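Local coordinates for protein chinitase A (Streptomyces coelicolor, PDB 3EBV) that is a family 18 glycoside hydrolase, represented here by its TIM-barrel domain, and probably cleaves chitin chains internally as an endochitinase, at residues D114-D119 with D143-A149; M129-R134 with T165-D171; H5-W11 with Y30-A36. All blocks are in the same frame, centred on the assembly; numbering follows the deposited sequence.

Interaction 1 of 3, residues D114-D119 with D143-A149; sequences DGVDID and DMILTMA
The carboxylate of Asp117 is approached at OD1 by the hydroxyl of Thr147, which donates from the anti side and 21° out of the carboxylate plane, with Thr147 OG1 2.6 Å from Asp117 OD1. Ala149 CB stands beside that oxygen, 4.1 Å from Asp117 OD1, while OD2 is bound by Tyr10 and Ser81. Both oxygens of this buried group are therefore engaged, which should hold its rotation. Asp119 turns its OD1 to within 4.0 Å of Ala149 CB. Thr147 delivers its hydroxyl by setting OG1 between the backbone N and the carbonyl carbon (chi1 67°), and the two side chains meet roughly at a right angle. Strands 115-119 and 145-148 run parallel and, with helix 126-140 between them in the chain, make a beta-alpha-beta unit of the TIM barrel. Residues 114-119 belong to the DGxDxDxE signature of family 18 chitinases. Five backbone hydrogen bonds join the strands, from Asp114 O with Ile145 N to Ile118 O with Ala149 N. Gly115 CA lies 3.2 Å from Ile145 O, where a side chain would collide with that oxygen. On the face of Val116 and Ile118, Leu146 CD1 rests 3.7 Å from Val116 CG1 and 4.1 Å from Ile118 CG1. The selenomethionine Met148, bent at chi3 (91°), lays CE 4.0 Å from Ile118 CG2, with Leu133 of helix 126-140 covering Ile118 and Leu146.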
loop_
_atom_site.group_PDB
_atom_site.type_symbol
_atom_site.label_atom_id
_atom_site.label_comp_id
_atom_site.label_asym_id
_atom_site.label_seq_id
_atom_site.Cartn_x
_atom_site.Cartn_y
_atom_site.Cartn_z
ATOM N N ASP A 114 -11.695 1.263 -7.560
ATOM C CA ASP A 114 -12.095 2.293 -6.610
ATOM C C ASP A 114 -11.103 3.444 -6.458
ATOM O O ASP A 114 -11.416 4.435 -5.786
ATOM C CB ASP A 114 -12.368 1.669 -5.244
ATOM C CG ASP A 114 -13.471 0.658 -5.313
ATOM O OD1 ASP A 114 -14.629 1.106 -5.572
ATOM O OD2 ASP A 114 -13.202 -0.555 -5.181
ATOM N N GLY A 115 -9.924 3.316 -7.059
ATOM C CA GLY A 115 -8.876 4.316 -6.848
ATOM C C GLY A 115 -7.530 3.761 -7.218
ATOM O O GLY A 115 -7.422 2.805 -8.022
ATOM N N VAL A 116 -6.488 4.360 -6.609
ATOM C CA VAL A 116 -5.136 4.171 -7.078
ATOM C C VAL A 116 -4.215 4.036 -5.857
ATOM O O VAL A 116 -4.471 4.641 -4.783
ATOM C CB VAL A 116 -4.653 5.359 -7.976
ATOM C CG1 VAL A 116 -4.635 6.710 -7.197
ATOM C CG2 VAL A 116 -3.314 5.054 -8.627
ATOM N N ASP A 117 -3.139 3.251 -6.055
ATOM C CA ASP A 117 -2.039 3.157 -5.063
ATOM C C ASP A 117 -0.794 3.667 -5.732
ATOM O O ASP A 117 -0.464 3.292 -6.869
ATOM C CB ASP A 117 -1.824 1.691 -4.663
ATOM C CG ASP A 117 -0.550 1.484 -3.814
ATOM O OD1 ASP A 117 -0.496 2.082 -2.686
ATOM O OD2 ASP A 117 0.384 0.763 -4.263
ATOM N N ILE A 118 -0.100 4.593 -5.072
ATOM C CA ILE A 118 1.127 5.141 -5.617
ATOM C C ILE A 118 2.317 4.371 -5.086
ATOM O O ILE A 118 2.660 4.489 -3.900
ATOM C CB ILE A 118 1.252 6.672 -5.241
ATOM C CG1 ILE A 118 -0.049 7.442 -5.616
ATOM C CG2 ILE A 118 2.552 7.277 -5.815
ATOM C CD1 ILE A 118 -0.394 7.376 -7.119
ATOM N N ASP A 119 2.964 3.630 -5.970
ATOM C CA ASP A 119 4.104 2.807 -5.615
ATOM C C ASP A 119 5.251 3.013 -6.618
ATOM O O ASP A 119 5.942 2.045 -6.987
ATOM C CB ASP A 119 3.694 1.323 -5.539
ATOM C CG ASP A 119 4.798 0.433 -5.007
ATOM O OD1 ASP A 119 5.742 0.911 -4.329
ATOM O OD2 ASP A 119 4.713 -0.784 -5.307
ATOM N N ASP A 143 -14.992 9.969 -3.049
ATOM C CA ASP A 143 -15.029 8.582 -2.571
ATOM C C ASP A 143 -13.803 7.811 -3.045
ATOM O O ASP A 143 -13.626 6.641 -2.685
ATOM C CB ASP A 143 -16.294 7.857 -3.056
ATOM C CG ASP A 143 -17.571 8.380 -2.395
ATOM O OD1 ASP A 143 -17.500 9.061 -1.333
ATOM O OD2 ASP A 143 -18.650 8.073 -2.957
HETATM N N MSE A 144 -12.965 8.441 -3.859
HETATM C CA MSE A 144 -11.797 7.723 -4.419
HETATM C C MSE A 144 -10.882 7.226 -3.290
HETATM O O MSE A 144 -10.610 7.943 -2.324
HETATM C CB MSE A 144 -10.987 8.597 -5.367
HETATM C CG MSE A 144 -9.934 7.794 -6.129
HETATM SE SE MSE A 144 -8.845 8.862 -7.276
HETATM C CE MSE A 144 -7.864 9.864 -5.888
ATOM N N ILE A 145 -10.459 5.976 -3.410
ATOM C CA ILE A 145 -9.437 5.432 -2.503
ATOM C C ILE A 145 -8.081 5.853 -3.034
ATOM O O ILE A 145 -7.758 5.674 -4.228
ATOM C CB ILE A 145 -9.524 3.897 -2.450
ATOM C CG1 ILE A 145 -10.900 3.439 -1.925
ATOM C CG2 ILE A 145 -8.345 3.295 -1.622
ATOM C CD1 ILE A 145 -11.246 3.872 -0.487
ATOM N N LEU A 146 -7.238 6.387 -2.121
ATOM C CA LEU A 146 -5.902 6.832 -2.525
ATOM C C LEU A 146 -4.938 6.290 -1.465
ATOM O O LEU A 146 -5.016 6.689 -0.283
ATOM C CB LEU A 146 -5.807 8.375 -2.579
ATOM C CG LEU A 146 -4.370 8.914 -2.769
ATOM C CD1 LEU A 146 -3.671 8.405 -4.029
ATOM C CD2 LEU A 146 -4.498 10.469 -2.756
ATOM N N THR A 147 -4.066 5.379 -1.891
ATOM C CA THR A 147 -3.043 4.872 -0.965
ATOM C C THR A 147 -1.665 5.157 -1.543
ATOM O O THR A 147 -1.517 5.421 -2.731
ATOM C CB THR A 147 -3.229 3.325 -0.709
ATOM O OG1 THR A 147 -2.947 2.590 -1.913
ATOM C CG2 THR A 147 -4.649 2.997 -0.261
HETATM N N MSE A 148 -0.622 5.054 -0.700
HETATM C CA MSE A 148 0.758 5.213 -1.154
HETATM C C MSE A 148 1.582 4.184 -0.416
HETATM O O MSE A 148 1.260 3.886 0.749
HETATM C CB MSE A 148 1.297 6.605 -0.828
HETATM C CG MSE A 148 0.363 7.725 -1.360
HETATM SE SE MSE A 148 1.136 9.501 -0.969
HETATM C CE MSE A 148 2.134 9.715 -2.640
ATOM N N ALA A 149 2.612 3.681 -1.091
ATOM C CA ALA A 149 3.482 2.640 -0.510
ATOM C C ALA A 149 4.952 3.088 -0.622
ATOM O O ALA A 149 5.779 2.483 -1.312
ATOM C CB ALA A 149 3.269 1.287 -1.229
#

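Interaction 2 of 3, residues M129-R134 with T165-D171; sequences MTQALR and TALNVKD
Thr165 pushes its methyl into the flank of helix 126-140, with Thr165 CG2 3.8 Å from Met129 CG and 4.0 Å from Leu133 CD1. CG2 points there because it stands anti to the backbone N, leaving the hydroxyl (chi1 -55°) beside that nitrogen to bond Gly161 O one turn back in its own helix. Thr130 does likewise with Pro126 O, so neither threonine brings an unmatched hydroxyl to the tight side. Val169, the first residue to leave helical geometry after helix 161-168, continues this apolar seam: its CG2 lies 4.2 Å from Leu133 CD1 and its CG1 4.1 Å from Thr130 CG2. On the sheet side, Leu146 of strand 145-148 touches Leu133 and Val169, and Met148 touches Thr165, so the seam joins two neighbouring outer helices of the barrel to the sheet. On the solvent side the packing gives way to polar contacts, chiefly those of Arg134. Its chain, bent at chi2 (-59°), reaches past Val169, whose CA lies over one face of the guanidinium, and grips the exposed Asp171 end-on. NH1 of Arg134 meets OD2 of Asp171 at 2.9 Å and NH2 meets OD1 at 2.7 Å, with the two planes only 21° apart. NH2 also donates to a lone pair of Asn168 O in a bent bond, the oxygen tilted from the guanidinium plane, while NE donates to a water that bonds weakly back to Asn168 O. These bonds fix the rotation of the guanidinium, and its positive charge, set against a carboxylate and a carbonyl at the helix's C-terminal end, is likely to be favoured by both.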
loop_
_atom_site.group_PDB
_atom_site.type_symbol
_atom_site.label_atom_id
_atom_site.label_comp_id
_atom_site.label_asym_id
_atom_site.label_seq_id
_atom_site.Cartn_x
_atom_site.Cartn_y
_atom_site.Cartn_z
HETATM N N MSE A 129 3.482 15.317 -8.682
HETATM C CA MSE A 129 2.550 14.301 -8.220
HETATM C C MSE A 129 1.351 14.907 -7.459
HETATM O O MSE A 129 0.215 14.406 -7.522
HETATM C CB MSE A 129 3.252 13.261 -7.317
HETATM C CG MSE A 129 2.323 12.096 -6.867
HETATM SE SE MSE A 129 1.408 11.121 -8.362
HETATM C CE MSE A 129 2.920 9.998 -8.970
ATOM N N THR A 130 1.569 16.020 -6.723
ATOM C CA THR A 130 0.440 16.676 -6.056
ATOM C C THR A 130 -0.540 17.201 -7.132
ATOM O O THR A 130 -1.738 16.974 -7.026
ATOM C CB THR A 130 0.921 17.844 -5.133
ATOM O OG1 THR A 130 1.783 17.291 -4.098
ATOM C CG2 THR A 130 -0.269 18.553 -4.494
ATOM N N GLN A 131 0.020 17.839 -8.162
ATOM C CA GLN A 131 -0.844 18.341 -9.239
ATOM C C GLN A 131 -1.612 17.184 -9.885
ATOM O O GLN A 131 -2.831 17.286 -10.100
ATOM C CB GLN A 131 0.015 19.016 -10.271
ATOM C CG GLN A 131 -0.819 19.552 -11.486
ATOM C CD GLN A 131 0.039 20.232 -12.530
ATOM O OE1 GLN A 131 1.141 20.740 -12.266
ATOM N NE2 GLN A 131 -0.498 20.270 -13.775
ATOM N N ALA A 132 -0.897 16.082 -10.146
ATOM C CA ALA A 132 -1.522 14.904 -10.790
ATOM C C ALA A 132 -2.664 14.339 -9.944
ATOM O O ALA A 132 -3.751 14.010 -10.437
ATOM C CB ALA A 132 -0.482 13.834 -11.079
ATOM N N LEU A 133 -2.409 14.213 -8.642
ATOM C CA LEU A 133 -3.420 13.640 -7.767
ATOM C C LEU A 133 -4.669 14.547 -7.622
ATOM O O LEU A 133 -5.792 14.045 -7.482
ATOM C CB LEU A 133 -2.832 13.274 -6.371
ATOM C CG LEU A 133 -1.855 12.090 -6.438
ATOM C CD1 LEU A 133 -1.201 11.939 -5.040
ATOM C CD2 LEU A 133 -2.526 10.787 -6.872
ATOM N N ARG A 134 -4.453 15.871 -7.604
ATOM C CA ARG A 134 -5.622 16.772 -7.577
ATOM C C ARG A 134 -6.424 16.679 -8.874
ATOM O O ARG A 134 -7.649 16.691 -8.826
ATOM C CB ARG A 134 -5.166 18.218 -7.323
ATOM C CG ARG A 134 -4.637 18.453 -5.879
ATOM C CD ARG A 134 -5.653 18.141 -4.848
ATOM N NE ARG A 134 -5.146 18.440 -3.500
ATOM C CZ ARG A 134 -5.821 18.241 -2.363
ATOM N NH1 ARG A 134 -7.034 17.676 -2.368
ATOM N NH2 ARG A 134 -5.258 18.559 -1.185
ATOM N N THR A 165 4.152 14.955 -0.435
ATOM C CA THR A 165 2.968 14.710 -1.271
ATOM C C THR A 165 1.797 14.306 -0.412
ATOM O O THR A 165 0.679 14.832 -0.521
ATOM C CB THR A 165 3.246 13.670 -2.364
ATOM O OG1 THR A 165 4.376 14.087 -3.136
ATOM C CG2 THR A 165 2.009 13.484 -3.309
ATOM N N ALA A 166 2.036 13.322 0.477
ATOM C CA ALA A 166 0.996 12.847 1.365
ATOM C C ALA A 166 0.353 13.997 2.176
ATOM O O ALA A 166 -0.886 14.101 2.291
ATOM C CB ALA A 166 1.589 11.770 2.296
ATOM N N LEU A 167 1.202 14.884 2.731
ATOM C CA LEU A 167 0.688 16.034 3.473
ATOM C C LEU A 167 -0.103 16.980 2.542
ATOM O O LEU A 167 -1.178 17.462 2.946
ATOM C CB LEU A 167 1.834 16.780 4.148
ATOM C CG LEU A 167 2.463 15.994 5.331
ATOM C CD1 LEU A 167 3.780 16.686 5.686
ATOM C CD2 LEU A 167 1.475 15.902 6.525
ATOM N N ASN A 168 0.410 17.180 1.322
ATOM C CA ASN A 168 -0.260 18.131 0.402
ATOM C C ASN A 168 -1.647 17.643 0.083
ATOM O O ASN A 168 -2.563 18.456 -0.120
ATOM C CB ASN A 168 0.530 18.240 -0.892
ATOM C CG ASN A 168 1.835 19.010 -0.739
ATOM O OD1 ASN A 168 2.096 19.633 0.324
ATOM N ND2 ASN A 168 2.658 19.003 -1.794
ATOM N N VAL A 169 -1.804 16.312 -0.002
ATOM C CA VAL A 169 -3.122 15.723 -0.357
ATOM C C VAL A 169 -3.820 15.043 0.816
ATOM O O VAL A 169 -4.671 14.154 0.636
ATOM C CB VAL A 169 -3.045 14.801 -1.620
ATOM C CG1 VAL A 169 -2.355 15.513 -2.772
ATOM C CG2 VAL A 169 -2.271 13.483 -1.283
ATOM N N LYS A 170 -3.512 15.483 2.042
ATOM C CA LYS A 170 -4.022 14.799 3.223
ATOM C C LYS A 170 -5.535 14.634 3.244
ATOM O O LYS A 170 -6.069 13.624 3.692
ATOM C CB LYS A 170 -3.540 15.540 4.480
ATOM C CG LYS A 170 -4.024 14.924 5.758
ATOM C CD LYS A 170 -3.495 15.656 6.977
ATOM C CE LYS A 170 -3.849 14.873 8.259
ATOM N NZ LYS A 170 -3.628 15.726 9.506
ATOM N N ASP A 171 -6.246 15.655 2.743
ATOM C CA ASP A 171 -7.719 15.606 2.777
ATOM C C ASP A 171 -8.340 14.591 1.793
ATOM O O ASP A 171 -9.546 14.313 1.904
ATOM C CB ASP A 171 -8.256 16.997 2.458
ATOM C CG ASP A 171 -7.681 17.518 1.163
ATOM O OD1 ASP A 171 -6.475 17.829 1.131
ATOM O OD2 ASP A 171 -8.396 17.583 0.173
HETATM O O HOH W 1 -3.197 20.365 -2.899
#

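Interaction 3 of 3, residues H5-W11 with Y30-A36; sequences HAVTGYW and YDIIAVA
Asp31 turns its carboxylate back on the neighbouring strand, and OD2 takes Val7 N with its anti lone pair at 2.9 Å. The same OD2 also accepts from His292. Placing CG beside the backbone N (chi1 -57°) brings the group there, while Asp31 N and Ile32 N both donate to Val7 O. With an alanine here, the carboxylate is gone, which would probably leave Val7 N and the His292 imidazole without their acceptor at the start of the strand pair. Tyr30 sends its ring across the strand, past Gly9. CD1 of Tyr30 is 3.5 Å from Gly9 N, where a side chain on Gly9 would strike the ring, and 3.8 Å from Val7 CG1; the phenol reaches on to Asp276. Tyr10 leaves on the other face of the sheet, its ring turned so that one face receives Ala34 CB, 4.0 Å from the ring centroid, in a CH-pi contact. Ala36 CB sits at that ring's edge. Trp11 swings CG anti to its backbone N (chi1 173°) and runs side by side with Val35: CE3 of Trp11 is 3.9 Å from Val35 CG1, at the indole edge, and CB of Trp11 is 3.7 Å from Ile33 CG2. Backbone bonds from Gly9 N to Ile32 O through to Ala36 N and Trp11 O complete the pair, the first two parallel strands of the TIM barrel, connected by a link without a helix.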
loop_
_atom_site.group_PDB
_atom_site.type_symbol
_atom_site.label_atom_id
_atom_site.label_comp_id
_atom_site.label_asym_id
_atom_site.label_seq_id
_atom_site.Cartn_x
_atom_site.Cartn_y
_atom_site.Cartn_z
ATOM N N HIS A 5 -10.697 -0.122 10.132
ATOM C CA HIS A 5 -9.434 -0.824 10.375
ATOM C C HIS A 5 -9.252 -1.844 9.288
ATOM O O HIS A 5 -10.003 -2.824 9.194
ATOM C CB HIS A 5 -9.350 -1.472 11.734
ATOM C CG HIS A 5 -9.076 -0.493 12.837
ATOM N ND1 HIS A 5 -9.990 -0.210 13.827
ATOM C CD2 HIS A 5 -8.000 0.304 13.072
ATOM C CE1 HIS A 5 -9.479 0.693 14.648
ATOM N NE2 HIS A 5 -8.264 1.011 14.221
ATOM N N ALA A 6 -8.227 -1.606 8.494
ATOM C CA ALA A 6 -8.077 -2.248 7.188
ATOM C C ALA A 6 -6.785 -3.032 7.095
ATOM O O ALA A 6 -5.735 -2.664 7.660
ATOM C CB ALA A 6 -8.071 -1.205 6.098
ATOM N N VAL A 7 -6.861 -4.097 6.280
ATOM C CA VAL A 7 -5.673 -4.823 5.816
ATOM C C VAL A 7 -5.636 -4.627 4.310
ATOM O O VAL A 7 -6.644 -4.929 3.620
ATOM C CB VAL A 7 -5.733 -6.338 6.137
ATOM C CG1 VAL A 7 -4.460 -7.020 5.600
ATOM C CG2 VAL A 7 -5.831 -6.554 7.662
ATOM N N THR A 8 -4.525 -4.100 3.792
ATOM C CA THR A 8 -4.327 -3.959 2.322
ATOM C C THR A 8 -3.459 -5.112 1.865
ATOM O O THR A 8 -2.462 -5.449 2.522
ATOM C CB THR A 8 -3.612 -2.619 1.990
ATOM O OG1 THR A 8 -4.415 -1.521 2.441
ATOM C CG2 THR A 8 -3.333 -2.445 0.507
ATOM N N GLY A 9 -3.827 -5.730 0.743
ATOM C CA GLY A 9 -2.951 -6.766 0.154
ATOM C C GLY A 9 -2.711 -6.539 -1.308
ATOM O O GLY A 9 -3.633 -6.127 -2.021
ATOM N N TYR A 10 -1.470 -6.737 -1.737
ATOM C CA TYR A 10 -1.136 -6.634 -3.176
ATOM C C TYR A 10 -1.430 -7.941 -3.879
ATOM O O TYR A 10 -0.906 -8.967 -3.453
ATOM C CB TYR A 10 0.335 -6.265 -3.361
ATOM C CG TYR A 10 0.577 -4.804 -3.062
ATOM C CD1 TYR A 10 0.601 -3.875 -4.105
ATOM C CD2 TYR A 10 0.734 -4.340 -1.741
ATOM C CE1 TYR A 10 0.785 -2.494 -3.860
ATOM C CE2 TYR A 10 0.914 -2.964 -1.500
ATOM C CZ TYR A 10 0.933 -2.071 -2.551
ATOM O OH TYR A 10 1.095 -0.732 -2.277
ATOM N N TRP A 11 -2.252 -7.861 -4.943
ATOM C CA TRP A 11 -2.536 -9.055 -5.787
ATOM C C TRP A 11 -1.711 -8.933 -7.045
ATOM O O TRP A 11 -1.749 -7.897 -7.722
ATOM C CB TRP A 11 -4.017 -9.056 -6.106
ATOM C CG TRP A 11 -4.429 -10.118 -7.099
ATOM C CD1 TRP A 11 -4.738 -11.404 -6.803
ATOM C CD2 TRP A 11 -4.551 -9.970 -8.530
ATOM N NE1 TRP A 11 -5.053 -12.099 -7.976
ATOM C CE2 TRP A 11 -4.947 -11.244 -9.034
ATOM C CE3 TRP A 11 -4.337 -8.921 -9.430
ATOM C CZ2 TRP A 11 -5.189 -11.471 -10.403
ATOM C CZ3 TRP A 11 -4.556 -9.152 -10.807
ATOM C CH2 TRP A 11 -4.982 -10.421 -11.262
ATOM N N TYR A 30 -8.657 -9.347 3.450
ATOM C CA TYR A 30 -8.180 -8.167 2.759
ATOM C C TYR A 30 -9.309 -7.207 2.453
ATOM O O TYR A 30 -10.226 -7.511 1.688
ATOM C CB TYR A 30 -7.438 -8.565 1.485
ATOM C CG TYR A 30 -6.178 -9.318 1.785
ATOM C CD1 TYR A 30 -5.044 -8.640 2.247
ATOM C CD2 TYR A 30 -6.119 -10.728 1.656
ATOM C CE1 TYR A 30 -3.877 -9.329 2.547
ATOM C CE2 TYR A 30 -4.927 -11.427 1.951
ATOM C CZ TYR A 30 -3.804 -10.717 2.389
ATOM O OH TYR A 30 -2.582 -11.326 2.681
ATOM N N ASP A 31 -9.218 -6.012 3.029
ATOM C CA ASP A 31 -10.243 -4.983 2.836
ATOM C C ASP A 31 -9.968 -4.134 1.621
ATOM O O ASP A 31 -10.892 -3.597 1.016
ATOM C CB ASP A 31 -10.267 -4.065 4.053
ATOM C CG ASP A 31 -10.510 -4.826 5.296
ATOM O OD1 ASP A 31 -11.642 -5.354 5.478
ATOM O OD2 ASP A 31 -9.609 -4.938 6.128
ATOM N N ILE A 32 -8.689 -3.966 1.288
ATOM C CA ILE A 32 -8.268 -3.221 0.124
ATOM C C ILE A 32 -7.333 -4.141 -0.629
ATOM O O ILE A 32 -6.383 -4.670 -0.048
ATOM C CB ILE A 32 -7.520 -1.904 0.478
ATOM C CG1 ILE A 32 -8.427 -0.983 1.314
ATOM C CG2 ILE A 32 -7.058 -1.180 -0.801
ATOM C CD1 ILE A 32 -7.684 0.288 1.814
ATOM N N ILE A 33 -7.645 -4.360 -1.905
ATOM C CA ILE A 33 -6.812 -5.194 -2.783
ATOM C C ILE A 33 -6.188 -4.286 -3.821
ATOM O O ILE A 33 -6.914 -3.611 -4.579
ATOM C CB ILE A 33 -7.660 -6.329 -3.459
ATOM C CG1 ILE A 33 -8.326 -7.200 -2.401
ATOM C CG2 ILE A 33 -6.752 -7.111 -4.453
ATOM C CD1 ILE A 33 -9.440 -8.119 -2.987
ATOM N N ALA A 34 -4.859 -4.221 -3.811
ATOM C CA ALA A 34 -4.086 -3.397 -4.745
ATOM C C ALA A 34 -3.544 -4.271 -5.883
ATOM O O ALA A 34 -2.749 -5.195 -5.658
ATOM C CB ALA A 34 -2.955 -2.648 -4.005
ATOM N N VAL A 35 -4.033 -3.998 -7.104
ATOM C CA VAL A 35 -3.657 -4.769 -8.281
ATOM C C VAL A 35 -2.280 -4.301 -8.775
ATOM O O VAL A 35 -2.084 -3.121 -9.150
ATOM C CB VAL A 35 -4.727 -4.594 -9.343
ATOM C CG1 VAL A 35 -4.252 -5.214 -10.682
ATOM C CG2 VAL A 35 -6.009 -5.232 -8.875
ATOM N N ALA A 36 -1.307 -5.213 -8.770
ATOM C CA ALA A 36 0.069 -4.883 -9.051
ATOM C C ALA A 36 0.503 -5.454 -10.424
ATOM O O ALA A 36 0.696 -6.668 -10.511
ATOM C CB ALA A 36 0.981 -5.473 -7.936
#

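Interactions 1 and 3 are buried strand pairs of one barrel sheet, whereas interaction 2 joins two outer helices and is only partly buried. The strand pairs meet inside the barrel, where Tyr10 OH lies 2.6 Å from Asp117 OD2 in a probable hydrogen bond and 3.1 Å from Ala149 CB. Interaction 2 backs onto interaction 1: Thr165 CG2 packs 3.8 Å from Met148 CE, and helix 126-140 links the two strands of interaction 1. It has no touch with interaction 3, their nearest atoms being about 13 Å apart. Chemistry follows place: backbone ladders with enclosed carboxylates in the sheet, and a methyl-lined seam ending in a salt bridge at the surface.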